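Local coordinates for protein 3-deoxy-manno-octulosonate cytidylyltransferase (Escherichia coli, PDB 1H7E) that activates the eight-carbon sugar KDO by transferring CMP to it from CTP, releasing diphosphate, probably for incorporation into bacterial lipopolysaccharide, at residues D117-A131 and R168-V182. Residues are numbered along the deposited sequence; the frame is centred on the assembly and turned at random.
Sequences DPALPVATLCHAISA and RYLKHVGIYAYRRDV
Leu125 O is gripped by two donors of the partner strand: Val173 N, 2.8 Å away and well above the carbonyl plane, and His172 ND1 at 3.2 Å, with the oxygen 26° out of the imidazole plane. CG of His172 stands anti to the backbone N (chi1 172°), which carries the imidazole forward along the strand, where its NE2 donates to Tyr176 OH and fixes the ring's rotation. Between them the antiparallel register slips: Leu125 pairs with Val173 but Ala123 with Ala177, so strand 169-179 carries two extra residues around Gly174, a bulge. Farther along, the His127 ring lies beside Lys171, whose CB sits over one face, and a water joins His127 NE2 to Lys171 NZ. At the other end Arg179 bends at chi2 (103°) to reach the turn 117-120. Its NH1 meets a lone pair of Leu120 O at 2.9 Å, and Pro118 O lies over the guanidinium face; Met114 O is a further acceptor. A leucine in its place would probably leave Leu120 O and Met114 O without the NH1 donor and the turn less firmly tied. Strand 169-179, antiparallel to neighbours 91-94 and 122-129, belongs to the mixed central sheet of this GT-A-like nucleotidyltransferase fold.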
loop_
_atom_site.group_PDB
_atom_site.type_symbol
_atom_site.label_atom_id
_atom_site.label_comp_id
_atom_site.label_asym_id
_atom_site.label_seq_id
_atom_site.Cartn_x
_atom_site.Cartn_y
_atom_site.Cartn_z
ATOM N N ASP A 117 16.253 -6.321 14.391
ATOM C CA ASP A 117 15.194 -5.436 14.866
ATOM C C ASP A 117 14.175 -6.269 15.664
ATOM O O ASP A 117 13.280 -6.908 15.096
ATOM C CB ASP A 117 14.523 -4.703 13.694
ATOM C CG ASP A 117 13.476 -3.691 14.151
ATOM O OD1 ASP A 117 13.227 -3.595 15.371
ATOM O OD2 ASP A 117 12.890 -2.989 13.291
ATOM N N PRO A 118 14.297 -6.252 17.006
ATOM C CA PRO A 118 13.441 -6.974 17.958
ATOM C C PRO A 118 11.966 -6.572 17.921
ATOM O O PRO A 118 11.100 -7.346 18.328
ATOM C CB PRO A 118 14.068 -6.619 19.312
ATOM C CG PRO A 118 15.518 -6.342 18.961
ATOM C CD PRO A 118 15.367 -5.527 17.718
ATOM N N ALA A 119 11.687 -5.358 17.452
ATOM C CA ALA A 119 10.318 -4.849 17.362
ATOM C C ALA A 119 9.587 -5.251 16.085
ATOM O O ALA A 119 8.396 -4.984 15.971
ATOM C CB ALA A 119 10.314 -3.344 17.477
ATOM N N LEU A 120 10.305 -5.847 15.128
ATOM C CA LEU A 120 9.732 -6.268 13.846
ATOM C C LEU A 120 8.865 -7.512 14.015
ATOM O O LEU A 120 9.357 -8.569 14.394
ATOM C CB LEU A 120 10.850 -6.510 12.826
ATOM C CG LEU A 120 10.394 -6.907 11.421
ATOM C CD1 LEU A 120 9.450 -5.838 10.808
ATOM C CD2 LEU A 120 11.638 -7.121 10.548
ATOM N N PRO A 121 7.566 -7.414 13.687
ATOM C CA PRO A 121 6.702 -8.584 13.850
ATOM C C PRO A 121 6.795 -9.652 12.768
ATOM O O PRO A 121 6.753 -10.849 13.070
ATOM C CB PRO A 121 5.287 -7.977 13.885
ATOM C CG PRO A 121 5.507 -6.457 13.946
ATOM C CD PRO A 121 6.792 -6.244 13.243
ATOM N N VAL A 122 6.885 -9.215 11.509
ATOM C CA VAL A 122 6.891 -10.115 10.357
ATOM C C VAL A 122 7.849 -9.605 9.290
ATOM O O VAL A 122 7.997 -8.391 9.102
ATOM C CB VAL A 122 5.474 -10.174 9.703
ATOM C CG1 VAL A 122 5.429 -11.192 8.561
ATOM C CG2 VAL A 122 4.390 -10.466 10.755
ATOM N N ALA A 123 8.516 -10.537 8.616
ATOM C CA ALA A 123 9.438 -10.202 7.532
ATOM C C ALA A 123 9.180 -11.167 6.371
ATOM O O ALA A 123 8.703 -12.286 6.572
ATOM C CB ALA A 123 10.883 -10.281 7.996
ATOM N N THR A 124 9.437 -10.709 5.146
ATOM C CA THR A 124 9.236 -11.531 3.972
ATOM C C THR A 124 10.245 -11.081 2.915
ATOM O O THR A 124 11.058 -10.186 3.174
ATOM C CB THR A 124 7.772 -11.470 3.458
ATOM O OG1 THR A 124 7.587 -12.461 2.444
ATOM C CG2 THR A 124 7.432 -10.056 2.887
ATOM N N LEU A 125 10.215 -11.731 1.756
ATOM C CA LEU A 125 11.169 -11.441 0.687
ATOM C C LEU A 125 10.553 -10.936 -0.615
ATOM O O LEU A 125 9.370 -11.131 -0.875
ATOM C CB LEU A 125 11.983 -12.709 0.373
ATOM C CG LEU A 125 12.818 -13.321 1.509
ATOM C CD1 LEU A 125 13.416 -14.630 1.026
ATOM C CD2 LEU A 125 13.896 -12.344 1.979
ATOM N N CYS A 126 11.396 -10.311 -1.439
ATOM C CA CYS A 126 10.978 -9.812 -2.743
ATOM C C CYS A 126 12.213 -9.712 -3.657
ATOM O O CYS A 126 13.358 -9.757 -3.185
ATOM C CB CYS A 126 10.306 -8.435 -2.599
ATOM S SG CYS A 126 11.395 -7.117 -2.120
ATOM N N HIS A 127 11.984 -9.683 -4.966
ATOM C CA HIS A 127 13.085 -9.499 -5.926
ATOM C C HIS A 127 12.562 -8.679 -7.113
ATOM O O HIS A 127 11.351 -8.636 -7.356
ATOM C CB HIS A 127 13.743 -10.821 -6.375
ATOM C CG HIS A 127 12.880 -11.702 -7.231
ATOM N ND1 HIS A 127 12.650 -11.456 -8.567
ATOM C CD2 HIS A 127 12.238 -12.862 -6.953
ATOM C CE1 HIS A 127 11.902 -12.422 -9.072
ATOM N NE2 HIS A 127 11.638 -13.289 -8.112
ATOM N N ALA A 128 13.460 -7.962 -7.782
ATOM C CA ALA A 128 13.082 -7.126 -8.927
ATOM C C ALA A 128 12.587 -7.922 -10.125
ATOM O O ALA A 128 13.064 -9.030 -10.388
ATOM C CB ALA A 128 14.257 -6.245 -9.343
ATOM N N ILE A 129 11.556 -7.400 -10.789
ATOM C CA ILE A 129 11.015 -8.015 -11.991
ATOM C C ILE A 129 10.763 -6.896 -13.015
ATOM O O ILE A 129 10.701 -5.727 -12.657
ATOM C CB ILE A 129 9.695 -8.815 -11.757
ATOM C CG1 ILE A 129 8.664 -7.959 -11.026
ATOM C CG2 ILE A 129 9.978 -10.103 -10.948
ATOM C CD1 ILE A 129 7.278 -8.530 -11.044
ATOM N N SER A 130 10.660 -7.279 -14.280
ATOM C CA SER A 130 10.398 -6.350 -15.378
ATOM C C SER A 130 8.921 -5.996 -15.380
ATOM O O SER A 130 8.103 -6.712 -14.782
ATOM C CB SER A 130 10.731 -7.040 -16.697
ATOM O OG SER A 130 9.786 -8.067 -17.009
ATOM N N ALA A 131 8.569 -4.939 -16.102
ATOM C CA ALA A 131 7.179 -4.505 -16.214
ATOM C C ALA A 131 6.298 -5.572 -16.866
ATOM O O ALA A 131 5.140 -5.746 -16.487
ATOM C CB ALA A 131 7.103 -3.198 -16.998
ATOM N N ARG A 168 9.646 0.781 -11.122
ATOM C CA ARG A 168 10.488 -0.365 -10.797
ATOM C C ARG A 168 9.548 -1.316 -10.024
ATOM O O ARG A 168 8.820 -0.883 -9.126
ATOM C CB ARG A 168 11.674 0.074 -9.942
ATOM C CG ARG A 168 12.683 -1.026 -9.705
ATOM C CD ARG A 168 13.938 -0.511 -8.999
ATOM N NE ARG A 168 14.874 -1.612 -8.765
ATOM C CZ ARG A 168 14.940 -2.338 -7.646
ATOM N NH1 ARG A 168 14.134 -2.091 -6.618
ATOM N NH2 ARG A 168 15.798 -3.348 -7.573
ATOM N N TYR A 169 9.471 -2.561 -10.477
ATOM C CA TYR A 169 8.592 -3.559 -9.885
ATOM C C TYR A 169 9.313 -4.582 -9.017
ATOM O O TYR A 169 10.460 -4.951 -9.297
ATOM C CB TYR A 169 7.808 -4.288 -10.986
ATOM C CG TYR A 169 6.856 -3.361 -11.701
ATOM C CD1 TYR A 169 5.623 -3.059 -11.135
ATOM C CD2 TYR A 169 7.239 -2.690 -12.873
ATOM C CE1 TYR A 169 4.786 -2.102 -11.699
ATOM C CE2 TYR A 169 6.407 -1.724 -13.450
ATOM C CZ TYR A 169 5.184 -1.440 -12.851
ATOM O OH TYR A 169 4.338 -0.496 -13.375
ATOM N N LEU A 170 8.628 -4.995 -7.948
ATOM C CA LEU A 170 9.138 -6.002 -7.015
ATOM C C LEU A 170 8.129 -7.116 -6.898
ATOM O O LEU A 170 6.953 -6.868 -6.675
ATOM C CB LEU A 170 9.357 -5.413 -5.617
ATOM C CG LEU A 170 10.461 -4.375 -5.452
ATOM C CD1 LEU A 170 10.363 -3.695 -4.086
ATOM C CD2 LEU A 170 11.833 -5.038 -5.658
ATOM N N LYS A 171 8.587 -8.342 -7.101
ATOM C CA LYS A 171 7.741 -9.502 -6.949
ATOM C C LYS A 171 7.896 -10.016 -5.495
ATOM O O LYS A 171 9.015 -10.130 -4.968
ATOM C CB LYS A 171 8.178 -10.605 -7.899
ATOM C CG LYS A 171 7.479 -11.931 -7.648
ATOM C CD LYS A 171 8.000 -13.001 -8.591
ATOM C CE LYS A 171 7.220 -14.284 -8.420
ATOM N NZ LYS A 171 7.464 -15.207 -9.559
ATOM N N HIS A 172 6.767 -10.343 -4.872
ATOM C CA HIS A 172 6.761 -10.867 -3.517
ATOM C C HIS A 172 7.096 -12.369 -3.574
ATOM O O HIS A 172 6.531 -13.105 -4.394
ATOM C CB HIS A 172 5.384 -10.647 -2.896
ATOM C CG HIS A 172 5.202 -11.309 -1.564
ATOM N ND1 HIS A 172 6.149 -11.250 -0.561
ATOM C CD2 HIS A 172 4.192 -12.071 -1.084
ATOM C CE1 HIS A 172 5.729 -11.949 0.479
ATOM N NE2 HIS A 172 4.545 -12.455 0.188
ATOM N N VAL A 173 8.065 -12.787 -2.750
ATOM C CA VAL A 173 8.495 -14.197 -2.635
ATOM C C VAL A 173 7.860 -14.685 -1.326
ATOM O O VAL A 173 8.209 -14.193 -0.252
ATOM C CB VAL A 173 10.056 -14.314 -2.549
ATOM C CG1 VAL A 173 10.467 -15.779 -2.312
ATOM C CG2 VAL A 173 10.694 -13.795 -3.846
ATOM N N GLY A 174 6.949 -15.651 -1.446
ATOM C CA GLY A 174 6.171 -16.183 -0.332
ATOM C C GLY A 174 6.775 -16.922 0.847
ATOM O O GLY A 174 6.211 -17.922 1.292
ATOM N N ILE A 175 7.894 -16.418 1.353
ATOM C CA ILE A 175 8.587 -16.974 2.523
ATOM C C ILE A 175 8.428 -15.927 3.609
ATOM O O ILE A 175 8.729 -14.748 3.383
ATOM C CB ILE A 175 10.072 -17.161 2.253
ATOM C CG1 ILE A 175 10.251 -18.238 1.183
ATOM C CG2 ILE A 175 10.789 -17.575 3.528
ATOM C CD1 ILE A 175 11.664 -18.395 0.741
ATOM N N TYR A 176 7.984 -16.360 4.788
ATOM C CA TYR A 176 7.745 -15.446 5.905
ATOM C C TYR A 176 8.435 -15.851 7.197
ATOM O O TYR A 176 8.662 -17.039 7.423
ATOM C CB TYR A 176 6.253 -15.419 6.237
ATOM C CG TYR A 176 5.332 -14.944 5.143
ATOM C CD1 TYR A 176 4.843 -15.833 4.185
ATOM C CD2 TYR A 176 4.902 -13.618 5.103
ATOM C CE1 TYR A 176 3.936 -15.411 3.207
ATOM C CE2 TYR A 176 3.993 -13.182 4.135
ATOM C CZ TYR A 176 3.517 -14.080 3.200
ATOM O OH TYR A 176 2.596 -13.665 2.274
ATOM N N ALA A 177 8.773 -14.858 8.020
ATOM C CA ALA A 177 9.340 -15.070 9.362
ATOM C C ALA A 177 8.346 -14.343 10.283
ATOM O O ALA A 177 8.017 -13.170 10.061
ATOM C CB ALA A 177 10.731 -14.457 9.495
ATOM N N TYR A 178 7.828 -15.048 11.282
ATOM C CA TYR A 178 6.872 -14.469 12.220
ATOM C C TYR A 178 7.386 -14.562 13.628
ATOM O O TYR A 178 7.932 -15.584 14.005
ATOM C CB TYR A 178 5.558 -15.257 12.244
ATOM C CG TYR A 178 4.815 -15.343 10.944
ATOM C CD1 TYR A 178 3.854 -14.385 10.605
ATOM C CD2 TYR A 178 5.019 -16.407 10.079
ATOM C CE1 TYR A 178 3.112 -14.496 9.443
ATOM C CE2 TYR A 178 4.273 -16.521 8.898
ATOM C CZ TYR A 178 3.325 -15.561 8.599
ATOM O OH TYR A 178 2.568 -15.676 7.463
ATOM N N ARG A 179 7.196 -13.499 14.397
ATOM C CA ARG A 179 7.531 -13.483 15.815
ATOM C C ARG A 179 6.411 -14.333 16.470
ATOM O O ARG A 179 5.268 -14.377 15.975
ATOM C CB ARG A 179 7.438 -12.059 16.353
ATOM C CG ARG A 179 8.538 -11.671 17.265
ATOM C CD ARG A 179 9.497 -10.797 16.530
ATOM N NE ARG A 179 10.854 -10.950 17.041
ATOM C CZ ARG A 179 11.932 -10.429 16.464
ATOM N NH1 ARG A 179 11.811 -9.705 15.345
ATOM N NH2 ARG A 179 13.135 -10.661 16.989
ATOM N N ARG A 180 6.736 -15.017 17.567
ATOM C CA ARG A 180 5.766 -15.863 18.264
ATOM C C ARG A 180 4.466 -15.135 18.655
ATOM O O ARG A 180 3.360 -15.663 18.454
ATOM C CB ARG A 180 6.429 -16.486 19.511
ATOM C CG ARG A 180 5.546 -17.469 20.262
ATOM C CD ARG A 180 6.308 -18.184 21.390
ATOM N NE ARG A 180 5.397 -18.949 22.240
ATOM C CZ ARG A 180 5.004 -20.204 22.022
ATOM N NH1 ARG A 180 5.447 -20.891 20.984
ATOM N NH2 ARG A 180 4.089 -20.751 22.813
ATOM N N ASP A 181 4.587 -13.926 19.189
ATOM C CA ASP A 181 3.396 -13.186 19.615
ATOM C C ASP A 181 2.411 -12.858 18.493
ATOM O O ASP A 181 1.218 -12.717 18.752
ATOM C CB ASP A 181 3.762 -11.933 20.419
ATOM C CG ASP A 181 4.673 -10.989 19.659
ATOM O OD1 ASP A 181 5.825 -10.790 20.092
ATOM O OD2 ASP A 181 4.235 -10.420 18.638
ATOM N N VAL A 182 2.884 -12.797 17.244
ATOM C CA VAL A 182 1.983 -12.524 16.120
ATOM C C VAL A 182 1.085 -13.726 15.883
ATOM O O VAL A 182 -0.125 -13.589 15.692
ATOM C CB VAL A 182 2.761 -12.198 14.815
ATOM C CG1 VAL A 182 1.789 -12.041 13.643
ATOM C CG2 VAL A 182 3.549 -10.913 15.000
HETATM O O HOH W 1 10.334 -15.615 -8.830
HETATM O O HOH W 2 11.244 -3.088 -12.723
#